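Local coordinates for EH1AB1 (Metagenome, PDB 6I8F), which hydrolyses esters and probably works as a serine hydrolase of the alpha/beta-hydrolase superfamily, at residues Ala73-Glu78 against Ile145-Ala150; Ile79-Tyr84 against Glu160-Asp165; Ala151-Arg156 against Arg189-Thr194. All blocks are in the same frame, centred on the assembly; numbering follows the deposited sequence.

Interaction 1 of 3, residues Ala73-Glu78 against Ile145-Ala150; sequences AGPASE and IDDGIA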
# COMPACT_ATOMS: atom_id res chain seq x y z
N ALA A 73 0.30 -18.31 -29.98
CA ALA A 73 -0.99 -18.34 -30.66
C ALA A 73 -2.07 -17.93 -29.66
O ALA A 73 -2.28 -18.60 -28.67
CB ALA A 73 -1.25 -19.72 -31.21
N GLY A 74 -2.73 -16.80 -29.93
CA GLY A 74 -3.89 -16.39 -29.16
C GLY A 74 -5.16 -16.97 -29.76
O GLY A 74 -5.08 -17.76 -30.70
N PRO A 75 -6.36 -16.57 -29.28
CA PRO A 75 -7.62 -17.10 -29.80
C PRO A 75 -7.81 -16.86 -31.31
O PRO A 75 -8.32 -17.72 -31.99
CB PRO A 75 -8.71 -16.34 -29.03
CG PRO A 75 -8.01 -15.80 -27.79
CD PRO A 75 -6.57 -15.59 -28.20
N ALA A 76 -7.42 -15.68 -31.80
CA ALA A 76 -7.71 -15.30 -33.17
C ALA A 76 -6.51 -14.64 -33.86
O ALA A 76 -6.68 -14.06 -34.93
CB ALA A 76 -8.91 -14.39 -33.16
N SER A 77 -5.32 -14.72 -33.26
CA SER A 77 -4.13 -14.06 -33.80
C SER A 77 -2.91 -14.44 -32.96
O SER A 77 -3.01 -15.12 -31.95
CB SER A 77 -4.28 -12.55 -33.85
OG SER A 77 -4.09 -11.97 -32.56
N GLU A 78 -1.75 -13.97 -33.41
CA GLU A 78 -0.55 -13.99 -32.60
C GLU A 78 -0.74 -12.95 -31.49
O GLU A 78 -1.33 -11.89 -31.70
CB GLU A 78 0.68 -13.70 -33.46
CG GLU A 78 1.97 -14.10 -32.78
CD GLU A 78 3.22 -13.45 -33.36
OE1 GLU A 78 3.09 -12.54 -34.19
OE2 GLU A 78 4.32 -13.87 -32.96
N ILE A 145 -10.07 -8.14 -24.34
CA ILE A 145 -10.27 -8.89 -23.10
C ILE A 145 -9.96 -10.37 -23.35
O ILE A 145 -9.32 -11.00 -22.52
CB ILE A 145 -11.70 -8.67 -22.56
CG1 ILE A 145 -11.92 -7.23 -22.08
CG2 ILE A 145 -12.08 -9.69 -21.48
CD1 ILE A 145 -10.95 -6.76 -21.03
N ASP A 146 -10.44 -10.89 -24.49
CA ASP A 146 -10.20 -12.28 -24.88
C ASP A 146 -8.69 -12.55 -24.92
O ASP A 146 -8.24 -13.57 -24.40
CB ASP A 146 -10.84 -12.63 -26.23
CG ASP A 146 -12.35 -12.82 -26.17
OD1 ASP A 146 -12.91 -12.90 -25.06
OD2 ASP A 146 -12.96 -12.87 -27.24
N ASP A 147 -7.92 -11.64 -25.53
CA ASP A 147 -6.46 -11.77 -25.63
C ASP A 147 -5.83 -11.70 -24.24
O ASP A 147 -4.92 -12.45 -23.94
CB ASP A 147 -5.86 -10.69 -26.54
CG ASP A 147 -6.09 -10.95 -28.01
OD1 ASP A 147 -5.66 -10.12 -28.82
OD2 ASP A 147 -6.71 -11.98 -28.34
N GLY A 148 -6.32 -10.79 -23.39
CA GLY A 148 -5.78 -10.62 -22.04
C GLY A 148 -5.91 -11.91 -21.24
O GLY A 148 -4.96 -12.38 -20.60
N ILE A 149 -7.11 -12.48 -21.29
CA ILE A 149 -7.40 -13.74 -20.65
C ILE A 149 -6.52 -14.84 -21.25
O ILE A 149 -5.91 -15.59 -20.50
CB ILE A 149 -8.91 -14.06 -20.72
CG1 ILE A 149 -9.72 -13.04 -19.92
CG2 ILE A 149 -9.18 -15.49 -20.26
CD1 ILE A 149 -11.21 -13.07 -20.21
N ALA A 150 -6.43 -14.93 -22.59
CA ALA A 150 -5.66 -16.02 -23.22
C ALA A 150 -4.17 -15.91 -22.83
O ALA A 150 -3.52 -16.92 -22.61
CB ALA A 150 -5.83 -16.03 -24.72
O HOH W 1 -5.97 -13.53 -30.43
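The loop of the beta-hairpin formed by strands 66-73 and 78-85, at the start of an alpha/beta-hydrolase sheet, leans here on helix 143-157, and P75 and A150 are where the two surfaces meet. The turn is closed on itself by the backbone bond from G74 N to S77 O, and P75 sits on its helix-facing side. The pyrrolidine ring touches with one edge: P75 CD lies 3.6 Å from A150 CB, the methyl group of A150, while P75 CG stands 4.1 Å from D146 O, the carbonyl one turn earlier. P75 against A150 is small-scale apolar packing, a ring edge laid against one turn of helix, with the D146 carbonyl alongside.

The polar half of the contact is indirect. D147 has CG anti to its own carbonyl carbon (chi1 -75°), which swings the carboxylate out from the helix flank to the side of the proline, with D147 OD2 3.6 Å from P75 CD. Its other oxygen, OD1, is held in a salt bridge by R134, a residue whose side chain also meets A76 and S77, so the arginine fixes the acid from beyond the two segments. S77 OG bonds at 2.9 Å to E78 O, the carbonyl of the next residue, where strand 78-85 begins, approaching from above the carbonyl plane. Between turn and helix one water does the joining: it accepts from A76 N at 2.9 Å, donates to S77 OG at 3.2 Å, and donates to D147 OD2 at 2.7 Å.

Interaction 2 of 3, residues Ile79-Tyr84 against Glu160-Asp165; sequences IRFRRY and ESFGAD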
# COMPACT_ATOMS: atom_id res chain seq x y z
N ILE A 79 -0.28 -13.30 -30.28
CA ILE A 79 -0.11 -12.33 -29.22
C ILE A 79 1.38 -12.24 -28.91
O ILE A 79 2.01 -13.24 -28.62
CB ILE A 79 -0.92 -12.70 -27.97
CG1 ILE A 79 -2.42 -12.80 -28.28
CG2 ILE A 79 -0.64 -11.71 -26.84
CD1 ILE A 79 -3.20 -13.56 -27.23
N ARG A 80 1.92 -11.02 -29.00
CA ARG A 80 3.30 -10.76 -28.76
C ARG A 80 3.48 -10.36 -27.29
O ARG A 80 2.59 -9.77 -26.67
CB ARG A 80 3.79 -9.67 -29.72
CG ARG A 80 3.87 -10.14 -31.17
CD ARG A 80 4.17 -9.00 -32.11
NE ARG A 80 3.14 -7.97 -32.06
CZ ARG A 80 3.20 -6.79 -32.67
NH1 ARG A 80 4.25 -6.48 -33.41
NH2 ARG A 80 2.21 -5.93 -32.53
N PHE A 81 4.65 -10.68 -26.75
CA PHE A 81 4.98 -10.32 -25.38
C PHE A 81 6.43 -9.81 -25.34
O PHE A 81 7.24 -10.08 -26.24
CB PHE A 81 4.79 -11.52 -24.45
CG PHE A 81 5.63 -12.71 -24.83
CD1 PHE A 81 6.97 -12.77 -24.44
CD2 PHE A 81 5.11 -13.74 -25.59
CE1 PHE A 81 7.75 -13.85 -24.81
CE2 PHE A 81 5.89 -14.83 -25.94
CZ PHE A 81 7.22 -14.88 -25.56
N ARG A 82 6.74 -9.08 -24.26
CA ARG A 82 8.10 -8.72 -23.96
C ARG A 82 8.36 -9.02 -22.48
O ARG A 82 7.60 -8.59 -21.62
CB ARG A 82 8.35 -7.27 -24.34
CG ARG A 82 9.73 -6.76 -23.93
CD ARG A 82 9.99 -5.39 -24.49
NE ARG A 82 9.97 -5.37 -25.94
CZ ARG A 82 9.83 -4.26 -26.66
NH1 ARG A 82 9.85 -3.08 -26.07
NH2 ARG A 82 9.63 -4.34 -27.97
N ARG A 83 9.39 -9.83 -22.21
CA ARG A 83 9.76 -10.22 -20.86
C ARG A 83 10.92 -9.34 -20.40
O ARG A 83 11.87 -9.10 -21.16
CB ARG A 83 10.18 -11.69 -20.76
CG ARG A 83 9.24 -12.65 -21.46
CD ARG A 83 9.41 -14.06 -20.96
NE ARG A 83 10.64 -14.67 -21.44
CZ ARG A 83 11.38 -15.54 -20.77
NH1 ARG A 83 11.27 -15.64 -19.45
NH2 ARG A 83 12.24 -16.30 -21.42
N TYR A 84 10.82 -8.88 -19.15
CA TYR A 84 11.84 -8.08 -18.52
C TYR A 84 12.34 -8.82 -17.27
O TYR A 84 11.56 -9.11 -16.36
CB TYR A 84 11.28 -6.72 -18.12
CG TYR A 84 10.61 -5.93 -19.21
CD1 TYR A 84 9.27 -6.11 -19.52
CD2 TYR A 84 11.30 -4.94 -19.88
CE1 TYR A 84 8.64 -5.34 -20.49
CE2 TYR A 84 10.68 -4.16 -20.86
CZ TYR A 84 9.35 -4.36 -21.15
OH TYR A 84 8.75 -3.58 -22.11
N GLU A 160 6.89 -22.37 -16.59
CA GLU A 160 8.32 -22.69 -16.62
C GLU A 160 8.98 -22.18 -17.92
O GLU A 160 10.11 -21.70 -17.87
CB GLU A 160 8.52 -24.18 -16.38
CG GLU A 160 8.20 -24.56 -14.95
CD GLU A 160 8.50 -26.01 -14.60
OE1 GLU A 160 8.31 -26.87 -15.48
OE2 GLU A 160 8.92 -26.27 -13.45
N SER A 161 8.27 -22.25 -19.05
CA SER A 161 8.78 -21.80 -20.35
C SER A 161 9.05 -20.29 -20.30
O SER A 161 9.93 -19.81 -20.98
CB SER A 161 7.84 -22.10 -21.50
OG SER A 161 7.22 -23.37 -21.34
N PHE A 162 8.24 -19.56 -19.52
CA PHE A 162 8.38 -18.11 -19.39
C PHE A 162 9.25 -17.74 -18.18
O PHE A 162 9.32 -16.58 -17.81
CB PHE A 162 6.98 -17.49 -19.31
CG PHE A 162 6.19 -17.58 -20.59
CD1 PHE A 162 5.39 -18.68 -20.86
CD2 PHE A 162 6.28 -16.58 -21.55
CE1 PHE A 162 4.69 -18.77 -22.04
CE2 PHE A 162 5.56 -16.67 -22.73
CZ PHE A 162 4.77 -17.77 -22.98
N GLY A 163 9.92 -18.73 -17.56
CA GLY A 163 10.78 -18.52 -16.41
C GLY A 163 10.02 -17.94 -15.22
O GLY A 163 10.57 -17.13 -14.45
N ALA A 164 8.77 -18.38 -15.08
CA ALA A 164 7.83 -17.88 -14.10
C ALA A 164 7.55 -18.95 -13.04
O ALA A 164 7.31 -20.12 -13.36
CB ALA A 164 6.55 -17.46 -14.77
N ASP A 165 7.53 -18.49 -11.79
CA ASP A 165 7.03 -19.25 -10.67
C ASP A 165 5.49 -19.22 -10.71
O ASP A 165 4.86 -18.19 -10.45
CB ASP A 165 7.62 -18.69 -9.38
CG ASP A 165 7.09 -19.34 -8.12
OD1 ASP A 165 6.33 -20.33 -8.25
OD2 ASP A 165 7.40 -18.83 -7.03
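F81 and F162 meet as a T-shaped pair: the rim of the F162 ring is directed at a face of the F81 ring, with the planes 70° apart and the centroids 5.2 Å from each other. A single corner of F162 makes the approach. F162 CE2 stands above the F81 ring, displaced toward its rim, and lies 3.7 Å from F81 CE2. The torsion of F81 matters here, because CG sits between the backbone N and the carbonyl carbon (chi1 59°), a choice that presents the flat side of the ring to the incoming edge.

R83, two residues along the same strand and so on the same side of it, takes a second position on the F162 edge. Its aliphatic part does the touching, R83 CD lying 4.1 Å from F162 CD2, and the arginine chain crosses the phenylalanine at about a right angle, with guanidinium and ring planes 80° apart. A bend at chi3 carries the guanidinium past the ring to the backbone, where a face of it meets F162 CA and, more distantly, S161 O. R83 NH1 comes within 2.7 Å of F162 O, but the angle is too poor for a hydrogen bond. Both atoms have a better partner in Q127: its OE1 accepts from R83 NH1, and its NE2 donates to F162 O. That one amide therefore ties the strand to the turn.

The contact joins strand 78-85, which is flanked in the sheet by strands 66-73 and 127-132, to the turn between helix 143-157 and strand 164-165; I129 and I131 of strand 127-132 pack against the F81 side chain.

Interaction 3 of 3, residues Ala151-Arg156 against Arg189-Thr194; sequences AFRHIR and RDAGET
R156 leaves its helix with CG turned to the side opposite the backbone N (chi1 177°) and then bends at chi3, which folds its guanidinium back along the helix until one face lies over R153 CA and one edge meets E193 and T194. R153 takes a different first torsion, CG opposite its carbonyl carbon, and runs extended from CG to NE. The two arginines thus converge on one carboxylate oxygen. R156 NH1 donates to E193 OE1 at 2.7 Å in a fairly straight bond (162°), while R153 NE reaches E193 OE1, also at 2.7 Å, at a more bent 132°. They come from opposite faces of the carboxylate plane, so the oxygen is clamped between them, and a weak third bond arrives from R156 NH2. Two positive groups so close would probably favour the charged form of the glutamate.

R156 NH1 also donates to T194 O at 2.9 Å, the donor lying in the carbonyl plane, and the same carbonyl meets the edge of the F152 ring at CE2, 3.7 Å away. R153 NH2 rests more loosely near A191 CB. With a leucine in place of R156, E193 OE1 would probably be left to R153 alone and T194 O would lose its guanidinium donor.

G192, with positive phi, ends helix 176-190 in a Schellman motif and turns the chain toward E193. The salt-bridge network therefore fastens the C-terminal part of helix 143-157 to the exit of helix 176-190, while the F152 side chain packs on strands 94-100 and 169-174.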
# COMPACT_ATOMS: atom_id res chain seq x y z
N ALA A 151 -3.65 -14.68 -22.74
CA ALA A 151 -2.24 -14.46 -22.36
C ALA A 151 -1.97 -15.03 -20.96
O ALA A 151 -0.96 -15.73 -20.75
CB ALA A 151 -1.92 -12.99 -22.43
N PHE A 152 -2.85 -14.73 -20.01
CA PHE A 152 -2.68 -15.21 -18.64
C PHE A 152 -2.76 -16.74 -18.57
O PHE A 152 -1.92 -17.39 -17.95
CB PHE A 152 -3.69 -14.59 -17.67
CG PHE A 152 -3.62 -15.26 -16.32
CD1 PHE A 152 -2.54 -15.03 -15.48
CD2 PHE A 152 -4.56 -16.21 -15.95
CE1 PHE A 152 -2.43 -15.72 -14.28
CE2 PHE A 152 -4.45 -16.88 -14.75
CZ PHE A 152 -3.38 -16.63 -13.91
N ARG A 153 -3.80 -17.31 -19.20
CA ARG A 153 -3.98 -18.78 -19.19
C ARG A 153 -2.73 -19.44 -19.82
O ARG A 153 -2.22 -20.41 -19.30
CB ARG A 153 -5.26 -19.19 -19.93
CG ARG A 153 -6.56 -18.84 -19.22
CD ARG A 153 -7.77 -19.40 -19.96
NE ARG A 153 -9.02 -19.23 -19.22
CZ ARG A 153 -10.22 -19.03 -19.77
NH1 ARG A 153 -10.35 -18.85 -21.07
NH2 ARG A 153 -11.30 -19.01 -19.00
N HIS A 154 -2.24 -18.89 -20.93
CA HIS A 154 -1.11 -19.48 -21.66
C HIS A 154 0.18 -19.44 -20.82
O HIS A 154 0.93 -20.42 -20.75
CB HIS A 154 -0.91 -18.77 -23.00
CG HIS A 154 0.23 -19.32 -23.78
ND1 HIS A 154 0.11 -20.47 -24.55
CD2 HIS A 154 1.51 -18.92 -23.90
CE1 HIS A 154 1.27 -20.74 -25.12
NE2 HIS A 154 2.15 -19.79 -24.74
N ILE A 155 0.47 -18.29 -20.21
CA ILE A 155 1.67 -18.15 -19.35
C ILE A 155 1.51 -19.02 -18.08
O ILE A 155 2.46 -19.69 -17.69
CB ILE A 155 1.95 -16.68 -19.05
CG1 ILE A 155 2.36 -15.97 -20.35
CG2 ILE A 155 3.00 -16.55 -17.95
CD1 ILE A 155 2.16 -14.47 -20.35
N ARG A 156 0.31 -19.02 -17.48
CA ARG A 156 0.01 -19.87 -16.31
C ARG A 156 0.30 -21.34 -16.66
O ARG A 156 0.93 -22.05 -15.90
CB ARG A 156 -1.44 -19.68 -15.86
CG ARG A 156 -1.89 -20.57 -14.70
CD ARG A 156 -3.39 -20.80 -14.65
NE ARG A 156 -3.94 -21.44 -15.85
CZ ARG A 156 -5.19 -21.28 -16.30
NH1 ARG A 156 -6.08 -20.57 -15.62
NH2 ARG A 156 -5.54 -21.84 -17.44
N ARG A 189 -11.89 -16.96 -12.01
CA ARG A 189 -12.65 -17.39 -10.87
C ARG A 189 -14.00 -17.97 -11.34
O ARG A 189 -14.38 -19.06 -10.91
CB ARG A 189 -12.89 -16.25 -9.88
CG ARG A 189 -13.59 -16.73 -8.62
CD ARG A 189 -14.39 -15.67 -7.92
NE ARG A 189 -15.39 -15.00 -8.74
CZ ARG A 189 -15.98 -13.90 -8.34
NH1 ARG A 189 -15.70 -13.43 -7.13
NH2 ARG A 189 -16.83 -13.25 -9.12
N ASP A 190 -14.70 -17.25 -12.21
CA ASP A 190 -16.04 -17.66 -12.65
C ASP A 190 -15.98 -18.96 -13.47
O ASP A 190 -16.94 -19.71 -13.49
CB ASP A 190 -16.74 -16.54 -13.42
CG ASP A 190 -17.03 -15.33 -12.54
OD1 ASP A 190 -16.80 -15.44 -11.33
OD2 ASP A 190 -17.46 -14.29 -13.08
N ALA A 191 -14.84 -19.23 -14.12
CA ALA A 191 -14.66 -20.44 -14.92
C ALA A 191 -14.17 -21.62 -14.07
O ALA A 191 -13.99 -22.72 -14.60
CB ALA A 191 -13.70 -20.15 -16.04
N GLY A 192 -13.93 -21.40 -12.77
CA GLY A 192 -13.46 -22.44 -11.87
C GLY A 192 -12.03 -22.86 -12.13
O GLY A 192 -11.66 -23.98 -11.84
N GLU A 193 -11.19 -21.97 -12.68
CA GLU A 193 -9.78 -22.35 -12.85
C GLU A 193 -8.90 -21.48 -11.95
O GLU A 193 -9.38 -20.55 -11.28
CB GLU A 193 -9.35 -22.37 -14.32
CG GLU A 193 -9.96 -21.30 -15.20
CD GLU A 193 -9.43 -21.41 -16.62
OE1 GLU A 193 -8.47 -20.68 -16.95
OE2 GLU A 193 -9.95 -22.24 -17.38
N THR A 194 -7.62 -21.85 -11.89
CA THR A 194 -6.59 -21.14 -11.15
C THR A 194 -6.40 -19.74 -11.76
O THR A 194 -6.11 -19.59 -12.93
CB THR A 194 -5.28 -21.93 -11.15
OG1 THR A 194 -5.62 -23.16 -10.52
CG2 THR A 194 -4.15 -21.25 -10.41

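Overall arrangement
Helix 143-157 shows how one element of an alpha/beta-hydrolase fold can serve several neighbours. Its first half takes part in interaction 1 and its second half in interaction 3, whose centres are about 12 Å apart; interaction 2 uses the turn that follows it, and its centre is about 15 Å from the centres of both. F162 of interaction 2 packs on H154 and I155 of interaction 3, and I79 on G74 and D147 of interaction 1. In sequence both segments of interaction 1 come before those of interaction 3, while the segments of interaction 2 interleave with those of each. Together they tie the antiparallel strand edge of the sheet, helix 143-157 and the end of helix 176-190 into one surface region.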